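Local structure of Alpha/beta hydrolase (Legionella pneumophila subsp. pneumophila str. Philadelphia 1, 4EZI) at residues 126-131 and 222-227; 234-239 and 288-293; 240-245 and 274-279; 245-250 and 266-271. The protein adopts the alpha/beta hydrolase fold and may be a lipase, as its family is generally assigned, although its substrate and biological role are unknown. One frame throughout, in Å; residues are numbered along the deposited sequence. Where two conformers were deposited one is given.

Contact 1: 126-131 and 222-227; sequences LTLHPY and LAYFFY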
# COMPACT_ATOMS: atom_id res chain seq x y z
N LEU A 126 15.86 7.12 -6.37
CA LEU A 126 14.96 7.70 -7.36
C LEU A 126 14.29 8.90 -6.72
O LEU A 126 13.92 8.89 -5.54
CB LEU A 126 13.93 6.70 -7.87
CG LEU A 126 14.46 5.45 -8.55
CD1 LEU A 126 13.38 4.41 -8.82
CD2 LEU A 126 15.19 5.78 -9.83
N THR A 127 14.11 9.95 -7.52
CA THR A 127 13.69 11.24 -6.98
C THR A 127 12.19 11.36 -6.73
O THR A 127 11.77 12.25 -6.03
CB THR A 127 14.16 12.40 -7.87
OG1 THR A 127 13.60 12.23 -9.17
CG2 THR A 127 15.68 12.43 -7.95
N LEU A 128 11.40 10.45 -7.30
CA LEU A 128 9.94 10.56 -7.27
C LEU A 128 9.35 9.17 -7.13
O LEU A 128 9.76 8.23 -7.80
CB LEU A 128 9.45 11.18 -8.59
CG LEU A 128 7.95 11.42 -8.71
CD1 LEU A 128 7.44 12.36 -7.63
CD2 LEU A 128 7.69 11.99 -10.11
N HIS A 129 8.38 9.01 -6.24
CA HIS A 129 7.68 7.74 -6.12
C HIS A 129 6.86 7.46 -7.37
O HIS A 129 6.12 8.32 -7.79
CB HIS A 129 6.75 7.85 -4.90
CG HIS A 129 5.86 6.67 -4.70
ND1 HIS A 129 6.32 5.38 -4.61
CD2 HIS A 129 4.50 6.59 -4.66
CE1 HIS A 129 5.28 4.56 -4.51
NE2 HIS A 129 4.16 5.27 -4.53
N PRO A 130 6.99 6.23 -7.95
CA PRO A 130 6.09 5.80 -9.05
C PRO A 130 4.74 5.40 -8.45
O PRO A 130 4.56 4.31 -7.92
CB PRO A 130 6.84 4.61 -9.69
CG PRO A 130 8.21 4.63 -9.05
CD PRO A 130 8.02 5.22 -7.70
N TYR A 131 3.79 6.32 -8.51
CA TYR A 131 2.59 6.30 -7.68
C TYR A 131 1.48 5.50 -8.34
O TYR A 131 1.06 5.76 -9.47
CB TYR A 131 2.16 7.74 -7.44
CG TYR A 131 0.94 7.90 -6.57
CD1 TYR A 131 0.83 7.30 -5.32
CD2 TYR A 131 -0.12 8.66 -6.99
CE1 TYR A 131 -0.27 7.48 -4.51
CE2 TYR A 131 -1.23 8.87 -6.20
CZ TYR A 131 -1.31 8.27 -4.97
OH TYR A 131 -2.45 8.49 -4.23
N LEU A 222 -4.50 13.01 -7.81
CA LEU A 222 -4.42 13.07 -9.27
C LEU A 222 -3.18 13.80 -9.72
O LEU A 222 -2.56 13.41 -10.71
CB LEU A 222 -5.68 13.72 -9.86
CG LEU A 222 -6.93 12.86 -9.71
CD1 LEU A 222 -8.17 13.68 -10.06
CD2 LEU A 222 -6.88 11.59 -10.54
N ALA A 223 -2.82 14.87 -9.02
CA ALA A 223 -1.58 15.58 -9.33
C ALA A 223 -0.37 14.62 -9.21
O ALA A 223 0.47 14.53 -10.11
CB ALA A 223 -1.43 16.76 -8.38
N TYR A 224 -0.34 13.88 -8.11
CA TYR A 224 0.76 12.93 -7.88
C TYR A 224 0.79 11.87 -8.98
O TYR A 224 1.83 11.52 -9.54
CB TYR A 224 0.56 12.30 -6.50
CG TYR A 224 1.71 11.61 -5.79
CD1 TYR A 224 3.02 11.67 -6.22
CD2 TYR A 224 1.47 10.96 -4.60
CE1 TYR A 224 4.05 11.14 -5.46
CE2 TYR A 224 2.51 10.43 -3.82
CZ TYR A 224 3.79 10.51 -4.26
OH TYR A 224 4.82 10.02 -3.49
N PHE A 225 -0.39 11.33 -9.29
CA PHE A 225 -0.47 10.24 -10.23
C PHE A 225 0.02 10.63 -11.62
O PHE A 225 0.86 9.97 -12.21
CB PHE A 225 -1.91 9.68 -10.31
CG PHE A 225 -2.02 8.51 -11.25
CD1 PHE A 225 -1.55 7.26 -10.88
CD2 PHE A 225 -2.50 8.67 -12.54
CE1 PHE A 225 -1.57 6.20 -11.74
CE2 PHE A 225 -2.52 7.59 -13.40
CZ PHE A 225 -2.06 6.36 -13.00
N PHE A 226 -0.54 11.71 -12.17
CA PHE A 226 -0.16 12.09 -13.52
C PHE A 226 1.23 12.69 -13.60
O PHE A 226 1.93 12.51 -14.59
CB PHE A 226 -1.24 12.97 -14.18
CG PHE A 226 -2.49 12.19 -14.50
CD1 PHE A 226 -2.48 11.26 -15.52
CD2 PHE A 226 -3.63 12.37 -13.78
CE1 PHE A 226 -3.62 10.51 -15.82
CE2 PHE A 226 -4.78 11.64 -14.07
CZ PHE A 226 -4.77 10.70 -15.08
N TYR A 227 1.67 13.40 -12.55
CA TYR A 227 3.04 13.90 -12.53
C TYR A 227 4.03 12.74 -12.57
O TYR A 227 4.99 12.72 -13.35
CB TYR A 227 3.27 14.83 -11.33
CG TYR A 227 4.69 15.29 -11.20
CD1 TYR A 227 5.33 15.95 -12.22
CD2 TYR A 227 5.41 15.03 -10.06
CE1 TYR A 227 6.66 16.36 -12.11
CE2 TYR A 227 6.73 15.43 -9.94
CZ TYR A 227 7.36 16.08 -10.98
OH TYR A 227 8.68 16.48 -10.87
O HOH W 1 7.84 11.04 -4.32
O HOH W 2 2.06 7.46 -11.33

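Contact 2: 234-239 and 288-293; sequences SYWSGF and TDRNTE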
# COMPACT_ATOMS: atom_id res chain seq x y z
N SER A 234 6.23 9.13 -19.89
CA SER A 234 6.07 10.10 -20.96
C SER A 234 4.98 9.70 -21.97
O SER A 234 5.16 9.80 -23.19
CB SER A 234 7.40 10.37 -21.67
OG SER A 234 7.30 11.57 -22.41
N TYR A 235 3.83 9.31 -21.46
CA TYR A 235 2.72 8.94 -22.33
C TYR A 235 2.09 10.13 -23.05
O TYR A 235 1.44 9.96 -24.08
CB TYR A 235 1.62 8.18 -21.56
CG TYR A 235 2.01 6.82 -21.03
CD1 TYR A 235 2.77 5.91 -21.79
CD2 TYR A 235 1.60 6.41 -19.77
CE1 TYR A 235 3.09 4.63 -21.30
CE2 TYR A 235 1.93 5.15 -19.26
CZ TYR A 235 2.69 4.28 -20.03
OH TYR A 235 3.03 3.04 -19.55
N TRP A 236 2.28 11.33 -22.51
CA TRP A 236 1.77 12.56 -23.11
C TRP A 236 2.94 13.40 -23.65
O TRP A 236 4.11 13.06 -23.44
CB TRP A 236 0.90 13.35 -22.10
CG TRP A 236 -0.31 12.54 -21.72
CD1 TRP A 236 -1.51 12.50 -22.41
CD2 TRP A 236 -0.45 11.60 -20.65
NE1 TRP A 236 -2.36 11.61 -21.83
CE2 TRP A 236 -1.74 11.04 -20.75
CE3 TRP A 236 0.39 11.19 -19.60
CZ2 TRP A 236 -2.22 10.10 -19.83
CZ3 TRP A 236 -0.09 10.27 -18.69
CH2 TRP A 236 -1.37 9.73 -18.82
N SER A 237 2.62 14.48 -24.35
CA SER A 237 3.67 15.25 -25.03
C SER A 237 4.57 15.96 -24.04
O SER A 237 5.74 16.17 -24.30
CB SER A 237 3.07 16.24 -26.02
OG SER A 237 2.14 17.10 -25.40
N GLY A 238 4.01 16.36 -22.90
CA GLY A 238 4.73 17.05 -21.86
C GLY A 238 3.78 17.38 -20.73
O GLY A 238 2.58 17.14 -20.81
N PHE A 239 4.32 18.00 -19.69
CA PHE A 239 3.54 18.31 -18.53
C PHE A 239 2.48 19.37 -18.81
O PHE A 239 1.50 19.45 -18.08
CB PHE A 239 4.43 18.74 -17.36
CG PHE A 239 5.33 17.64 -16.84
CD1 PHE A 239 4.83 16.58 -16.12
CD2 PHE A 239 6.68 17.67 -17.08
CE1 PHE A 239 5.65 15.58 -15.66
CE2 PHE A 239 7.52 16.67 -16.59
CZ PHE A 239 7.01 15.63 -15.90
N THR A 288 -11.33 8.54 -23.88
CA THR A 288 -10.85 8.81 -25.22
C THR A 288 -9.39 9.31 -25.22
O THR A 288 -8.80 9.51 -26.27
CB THR A 288 -11.73 9.83 -25.91
OG1 THR A 288 -11.83 11.00 -25.08
CG2 THR A 288 -13.12 9.23 -26.16
N ASP A 289 -8.75 9.38 -24.04
CA ASP A 289 -7.33 9.66 -24.01
C ASP A 289 -6.64 8.61 -24.85
O ASP A 289 -7.00 7.43 -24.80
CB ASP A 289 -6.81 9.63 -22.58
CG ASP A 289 -5.36 10.01 -22.47
OD1 ASP A 289 -4.48 9.15 -22.69
OD2 ASP A 289 -5.09 11.20 -22.18
N ARG A 290 -5.67 9.03 -25.64
CA ARG A 290 -4.98 8.12 -26.55
C ARG A 290 -4.23 7.00 -25.84
O ARG A 290 -3.87 6.01 -26.47
CB ARG A 290 -4.04 8.89 -27.48
CG ARG A 290 -2.88 9.56 -26.77
CD ARG A 290 -2.19 10.48 -27.71
NE ARG A 290 -1.07 11.24 -27.14
CZ ARG A 290 -1.17 12.42 -26.53
NH1 ARG A 290 -2.35 12.93 -26.24
NH2 ARG A 290 -0.07 13.06 -26.17
N ASN A 291 -4.00 7.16 -24.54
CA ASN A 291 -3.30 6.15 -23.73
C ASN A 291 -4.22 5.27 -22.90
O ASN A 291 -3.75 4.53 -22.03
CB ASN A 291 -2.31 6.88 -22.82
CG ASN A 291 -1.31 7.66 -23.61
OD1 ASN A 291 -0.49 7.07 -24.33
ND2 ASN A 291 -1.35 8.98 -23.51
N THR A 292 -5.52 5.32 -23.18
CA THR A 292 -6.46 4.61 -22.34
C THR A 292 -6.13 3.12 -22.19
O THR A 292 -6.24 2.57 -21.09
CB THR A 292 -7.89 4.85 -22.84
OG1 THR A 292 -8.22 6.24 -22.70
CG2 THR A 292 -8.88 4.04 -22.05
N GLU A 293 -5.73 2.45 -23.26
CA GLU A 293 -5.45 1.02 -23.14
C GLU A 293 -4.29 0.69 -22.18
O GLU A 293 -4.41 -0.18 -21.32
CB GLU A 293 -5.31 0.37 -24.50
CG GLU A 293 -6.65 0.32 -25.29
CD GLU A 293 -7.85 -0.20 -24.48
OE1 GLU A 293 -7.72 -1.23 -23.78
OE2 GLU A 293 -8.94 0.44 -24.53
O HOH W 3 1.62 7.77 -25.93

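Contact 3: 240-245 and 274-279; sequences DEIFAP and LIFQPK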
# COMPACT_ATOMS: atom_id res chain seq x y z
N ASP A 240 2.70 20.22 -19.81
CA ASP A 240 1.78 21.32 -20.10
C ASP A 240 0.57 20.88 -20.90
O ASP A 240 -0.42 21.60 -20.96
CB ASP A 240 2.52 22.45 -20.79
CG ASP A 240 3.82 22.76 -20.10
OD1 ASP A 240 3.76 22.99 -18.88
OD2 ASP A 240 4.88 22.69 -20.76
N GLU A 241 0.62 19.70 -21.49
CA GLU A 241 -0.57 19.08 -22.07
C GLU A 241 -1.52 18.66 -20.94
O GLU A 241 -2.74 18.70 -21.09
CB GLU A 241 -0.18 17.86 -22.91
CG GLU A 241 -1.41 17.15 -23.47
CD GLU A 241 -1.17 15.93 -24.36
OE1 GLU A 241 -0.01 15.67 -24.77
OE2 GLU A 241 -2.20 15.27 -24.70
N ILE A 242 -0.95 18.21 -19.82
CA ILE A 242 -1.69 17.65 -18.70
C ILE A 242 -2.19 18.76 -17.78
O ILE A 242 -3.40 18.89 -17.54
CB ILE A 242 -0.79 16.66 -17.92
CG1 ILE A 242 -0.30 15.53 -18.82
CG2 ILE A 242 -1.52 16.13 -16.70
CD1 ILE A 242 0.74 14.68 -18.18
N PHE A 243 -1.27 19.57 -17.26
CA PHE A 243 -1.54 20.49 -16.16
C PHE A 243 -1.67 21.92 -16.64
O PHE A 243 -0.80 22.44 -17.34
CB PHE A 243 -0.41 20.43 -15.11
CG PHE A 243 -0.31 19.10 -14.42
CD1 PHE A 243 -1.37 18.59 -13.67
CD2 PHE A 243 0.86 18.37 -14.48
CE1 PHE A 243 -1.25 17.37 -13.02
CE2 PHE A 243 0.98 17.16 -13.85
CZ PHE A 243 -0.07 16.67 -13.09
N ALA A 244 -2.76 22.57 -16.23
CA ALA A 244 -2.99 23.99 -16.49
C ALA A 244 -2.07 24.84 -15.63
O ALA A 244 -1.69 24.46 -14.52
CB ALA A 244 -4.43 24.34 -16.17
N PRO A 245 -1.69 26.03 -16.12
CA PRO A 245 -0.81 26.89 -15.34
C PRO A 245 -1.56 27.47 -14.14
O PRO A 245 -2.76 27.74 -14.24
CB PRO A 245 -0.39 27.97 -16.33
CG PRO A 245 -1.57 28.05 -17.26
CD PRO A 245 -2.04 26.63 -17.42
N LEU A 274 -9.56 21.95 -12.03
CA LEU A 274 -8.86 23.24 -12.13
C LEU A 274 -7.35 23.05 -12.35
O LEU A 274 -6.70 23.99 -12.83
CB LEU A 274 -9.13 24.11 -10.90
CG LEU A 274 -10.54 24.68 -10.80
CD1 LEU A 274 -10.75 25.26 -9.42
CD2 LEU A 274 -10.77 25.70 -11.92
N ILE A 275 -6.79 21.88 -12.05
CA ILE A 275 -5.35 21.69 -12.28
C ILE A 275 -5.03 21.16 -13.67
O ILE A 275 -3.86 21.09 -14.03
CB ILE A 275 -4.65 20.82 -11.21
CG1 ILE A 275 -5.02 19.34 -11.30
CG2 ILE A 275 -4.86 21.47 -9.82
CD1 ILE A 275 -4.09 18.43 -10.48
N PHE A 276 -6.05 20.79 -14.45
CA PHE A 276 -5.82 20.14 -15.74
C PHE A 276 -6.23 21.01 -16.89
O PHE A 276 -7.20 21.76 -16.82
CB PHE A 276 -6.62 18.83 -15.84
CG PHE A 276 -6.14 17.75 -14.89
CD1 PHE A 276 -4.91 17.17 -15.08
CD2 PHE A 276 -6.92 17.36 -13.80
CE1 PHE A 276 -4.45 16.20 -14.22
CE2 PHE A 276 -6.45 16.41 -12.94
CZ PHE A 276 -5.23 15.81 -13.13
N GLN A 277 -5.56 20.83 -18.02
CA GLN A 277 -6.12 21.33 -19.27
C GLN A 277 -7.44 20.60 -19.54
O GLN A 277 -7.50 19.40 -19.38
CB GLN A 277 -5.17 21.11 -20.44
CG GLN A 277 -4.02 22.11 -20.46
CD GLN A 277 -4.52 23.57 -20.65
OE1 GLN A 277 -5.62 23.77 -21.18
NE2 GLN A 277 -3.74 24.55 -20.22
N PRO A 278 -8.49 21.31 -19.98
CA PRO A 278 -9.76 20.62 -20.20
C PRO A 278 -9.73 19.49 -21.23
O PRO A 278 -10.39 18.48 -21.05
CB PRO A 278 -10.69 21.74 -20.66
CG PRO A 278 -10.17 22.94 -20.02
CD PRO A 278 -8.67 22.77 -19.97
N LYS A 279 -8.95 19.65 -22.29
CA LYS A 279 -8.88 18.59 -23.24
C LYS A 279 -8.44 17.31 -22.52
O LYS A 279 -9.14 16.30 -22.61
CB LYS A 279 -7.94 18.95 -24.38
CG LYS A 279 -7.90 17.87 -25.42
CD LYS A 279 -6.98 18.28 -26.54
CE LYS A 279 -6.45 17.11 -27.38
NZ LYS A 279 -7.50 16.23 -27.94
O HOH W 4 -1.04 23.88 -19.58

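Contact 4: 245-250 and 266-271; sequences PPYNTL and QALPQD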
# COMPACT_ATOMS: atom_id res chain seq x y z
N PRO A 245 -1.69 26.03 -16.12
CA PRO A 245 -0.81 26.89 -15.34
C PRO A 245 -1.56 27.47 -14.14
O PRO A 245 -2.76 27.74 -14.24
CB PRO A 245 -0.39 27.97 -16.33
CG PRO A 245 -1.57 28.05 -17.26
CD PRO A 245 -2.04 26.63 -17.42
N PRO A 246 -0.85 27.73 -13.04
CA PRO A 246 0.58 27.48 -12.82
C PRO A 246 0.89 26.10 -12.23
O PRO A 246 2.00 25.86 -11.79
CB PRO A 246 0.93 28.55 -11.80
CG PRO A 246 -0.32 28.56 -10.90
CD PRO A 246 -1.48 28.36 -11.86
N TYR A 247 -0.09 25.20 -12.23
CA TYR A 247 0.07 23.88 -11.63
C TYR A 247 1.09 23.01 -12.34
O TYR A 247 1.71 22.13 -11.73
CB TYR A 247 -1.29 23.16 -11.53
CG TYR A 247 -2.25 24.01 -10.74
CD1 TYR A 247 -2.08 24.17 -9.37
CD2 TYR A 247 -3.28 24.73 -11.35
CE1 TYR A 247 -2.90 24.99 -8.63
CE2 TYR A 247 -4.11 25.54 -10.61
CZ TYR A 247 -3.91 25.68 -9.25
OH TYR A 247 -4.74 26.49 -8.51
N ASN A 248 1.31 23.30 -13.61
CA ASN A 248 2.36 22.65 -14.38
C ASN A 248 3.73 22.80 -13.76
O ASN A 248 4.56 21.88 -13.87
CB ASN A 248 2.36 23.12 -15.83
CG ASN A 248 2.57 24.62 -16.00
OD1 ASN A 248 2.16 25.43 -15.16
ND2 ASN A 248 3.22 24.99 -17.08
N THR A 249 4.01 23.92 -13.09
CA THR A 249 5.28 24.11 -12.41
C THR A 249 5.15 23.99 -10.89
O THR A 249 6.13 23.62 -10.23
CB THR A 249 5.96 25.41 -12.81
OG1 THR A 249 5.11 26.51 -12.48
CG2 THR A 249 6.36 25.44 -14.27
N LEU A 250 3.99 24.28 -10.31
CA LEU A 250 3.79 24.13 -8.88
C LEU A 250 3.81 22.68 -8.45
O LEU A 250 4.39 22.35 -7.40
CB LEU A 250 2.49 24.80 -8.47
CG LEU A 250 2.15 24.82 -7.01
CD1 LEU A 250 3.26 25.48 -6.17
CD2 LEU A 250 0.82 25.50 -6.79
N GLN A 266 -3.38 22.38 0.89
CA GLN A 266 -3.73 23.80 0.91
C GLN A 266 -3.35 24.54 -0.38
O GLN A 266 -4.04 25.48 -0.78
CB GLN A 266 -3.10 24.47 2.13
CG GLN A 266 -3.62 25.86 2.44
CD GLN A 266 -5.14 25.93 2.62
OE1 GLN A 266 -5.75 25.04 3.21
NE2 GLN A 266 -5.74 27.01 2.11
N ALA A 267 -2.27 24.12 -1.04
CA ALA A 267 -1.78 24.76 -2.27
C ALA A 267 -2.60 24.41 -3.50
O ALA A 267 -2.48 25.09 -4.50
CB ALA A 267 -0.32 24.40 -2.50
N LEU A 268 -3.35 23.32 -3.46
CA LEU A 268 -4.07 22.83 -4.63
C LEU A 268 -5.56 23.10 -4.46
O LEU A 268 -6.11 22.99 -3.35
CB LEU A 268 -3.84 21.33 -4.78
CG LEU A 268 -2.40 20.94 -5.16
CD1 LEU A 268 -2.28 19.42 -5.14
CD2 LEU A 268 -1.95 21.55 -6.50
N PRO A 269 -6.25 23.37 -5.56
CA PRO A 269 -7.70 23.53 -5.46
C PRO A 269 -8.41 22.22 -5.08
O PRO A 269 -7.91 21.14 -5.36
CB PRO A 269 -8.11 23.96 -6.87
CG PRO A 269 -7.07 23.41 -7.75
CD PRO A 269 -5.79 23.41 -6.96
N GLN A 270 -9.57 22.35 -4.48
CA GLN A 270 -10.36 21.17 -4.13
C GLN A 270 -10.99 20.48 -5.34
O GLN A 270 -11.18 19.27 -5.31
CB GLN A 270 -11.38 21.50 -3.06
CG GLN A 270 -10.73 21.53 -1.67
CD GLN A 270 -10.47 20.12 -1.11
OE1 GLN A 270 -11.43 19.39 -0.85
NE2 GLN A 270 -9.18 19.73 -0.97
N ASP A 271 -11.29 21.25 -6.40
CA ASP A 271 -11.82 20.70 -7.65
C ASP A 271 -10.67 20.33 -8.58
O ASP A 271 -9.98 21.23 -9.08
CB ASP A 271 -12.72 21.73 -8.33
CG ASP A 271 -13.31 21.24 -9.64
OD1 ASP A 271 -13.04 20.10 -10.08
OD2 ASP A 271 -14.11 22.01 -10.25
O HOH W 5 -4.62 26.58 -5.77

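Contact 1: 126-131 and 222-227
Tyr-224 reaches out of helix 218-233 as a flat wedge and fills the hollow that Leu-128, His-129 and Tyr-131 form in the loop 126-131. One face of the wedge lies against Tyr-131 in an offset stack, the ring centroids 4.2 Å apart and the planes 19° from parallel. The slide sets Tyr-224 CD2 over the middle of the Tyr-131 ring, and it leaves Tyr-131 CB above the Tyr-224 face, a CH-pi contact almost on the ring normal. With its CG anti to the backbone N (chi1 -179°), the Tyr-131 ring swings toward the helix, and its CD2 edge comes to rest beside Phe-225 N and CB.

Leu-128 meets the rim of the wedge. Its CD1 borders the Tyr-224 ring near its plane, while Leu-128 CD2 presses on Tyr-227 CE2 at 3.6 Å, so the forked leucine end fits the groove between two tyrosines of the helix. Tyr-224 OH comes to 3.2 Å from His-129 CB; it is bonded to Arg-84 O and receives a proton from a water that in turn accepts from His-129 N. The imidazole is fixed at both nitrogens, by Leu-119 O and Glu-170. A second water donates to Tyr-131 O (2.7 Å) and to Phe-225 O. His-129, Tyr-131 and Tyr-224 thus make an aromatic cluster joining the helical cap to the core of an alpha/beta hydrolase, close to a predicted Ser-His-Asp triad.

Contact 2: 234-239 and 288-293
The indole of Trp-236 has Asn-291 ND2 over one face, 3.3 Å above the plane and toward the rim, with Tyr-235 CB on that face too; the carboxylate of Asp-289 stands at its edge. The guanidinium of Arg-290, in turn, has Trp-236 CD1 over one of its faces. Asp-289 and Asn-291 belong to an Asx turn combined with a type I beta turn, which leads into helix 292-299 of the helical cap.

OD2 of Asp-289 accepts the indole N-H, Trp-236 NE1 to OD2 being 2.8 Å and nearly straight at 162°, on its syn lone pair and in the indole plane, although carboxylate and ring are turned 67° apart. OD1 of Asp-289 is met on its anti side, tilted out of the carboxylate plane, by Asn-291 N at 2.8 Å, the bond that closes the Asx turn. Asn-291 ND2 adds a weak bond to the same OD1 and donates to Tyr-235 O at 3.0 Å, approaching from above the carbonyl plane rather than along a lone pair. The Asn-291 amide also leans on Tyr-235, CG to CB 3.6 Å.

From a CG set between backbone N and carbonyl carbon (chi1 66°), the Arg-290 chain runs extended to NE and lays its head beside Trp-236 and Ser-237; its NH1 forms a salt bridge with Glu-241. Phe-280 meets the indole edge-to-face. At the start of the helix, Asp-289 O accepts from both Thr-292 N, at 3.0 Å, and Thr-292 OG1, at 2.7 Å.

Contact 3: 240-245 and 274-279
Phe-243 and Phe-276 stand side by side and point the same way, their rings nearly parallel but slid so far apart that they touch only at the rim, CE1 to CE1 at 3.6 Å. Each ring also has an isoleucine of its neighbour's segment at hand: Ile-242 CG2 meets Phe-276 CE1 at 3.8 Å, and Ile-275 CD1 meets Phe-243 CE1. Behind the rings the two backbones pair, with Gln-277 N donating to Ile-242 O and Ala-244 N to Ile-275 O, both at 2.9 Å. Each of these carbonyls also takes a CA-H contact, from Phe-276 and Phe-243 respectively.

This is a single, isolated beta bridge within the largely helical cap, binding the exit of the short, weakly bonded helix 239-242 to the entry of helix 278-285. Gln-277 bends at chi2 (-63°), with CB and CG alongside the carbonyls of Glu-241 and Asp-240 and NE2 turned toward Ala-244 and Pro-245, where it donates to a water, at 2.9 Å, that itself donates to Asp-240 O and Phe-243 O. Farther out, Ile-275 and Phe-276 rest on helix 218-233 through Ala-223 and Leu-222, and Glu-241 is held by Ser-237.

Contact 4: 245-250 and 266-271
Within the helical cap of this alpha/beta hydrolase, the first turn of helix 247-254 meets the end of helix 261-267, and the meeting is carried largely by Tyr-247, lodged against Leu-268 and Pro-269. The phenol and the proline come from opposite directions: Pro-269 CD sits 3.7 Å from Tyr-247 CE1 and 3.6 Å from Tyr-247 OH. Leu-268 and Tyr-247 slide past each other in opposite directions, Leu-268 CD2 touching Tyr-247 CD1 at 3.9 Å. The tyrosine CG lies anti to its own carbonyl carbon (chi1 -57°), which carries the ring across to the opposing segment.

Water bridges the polar part of this small contact. A single molecule in the plane of the phenol is bonded to Tyr-247 OH at 2.7 Å and donates to Ala-267 O at 2.9 Å, tying the hydroxyl to a carbonyl at the end of helix 261-267. Leu-250, one turn after Tyr-247, brings CD2 to 4.0 Å from Ala-267 O.

Pro-246, preceded by a cis peptide, occupies the N-cap; its carbonyl O receives both Thr-249 N and Leu-250 N and so starts the turn that presents Tyr-247 and Leu-250. Farther along helix 247-254, Ile-251 and Leu-254 pack on Leu-268. Pro-269 rests on Leu-274 and Ile-275, and its carbonyl is bonded to Thr-219 of helix 218-233.

How the contacts relate
From the N terminus, contact 1 spans the longest separation, returning helix 218-233 of the cap to the loop between strand 112-116 and helix 134-154, and it closes before the others open. Contact 2 then closes a loop from the end of that helix to the start of helix 292-299. Inside this loop lies contact 3, and inside contact 3 lies contact 4; the last two share Pro-245, and none cross. Helix 218-233 backs the nest: Tyr-227 packs on Phe-239 of contact 2, and Phe-226 on Phe-276 of contact 3. Trp-236 against Ile-242 joins contacts 2 and 3, while Asp-240, probably hydrogen-bonded to Asn-248, joins contacts 3 and 4.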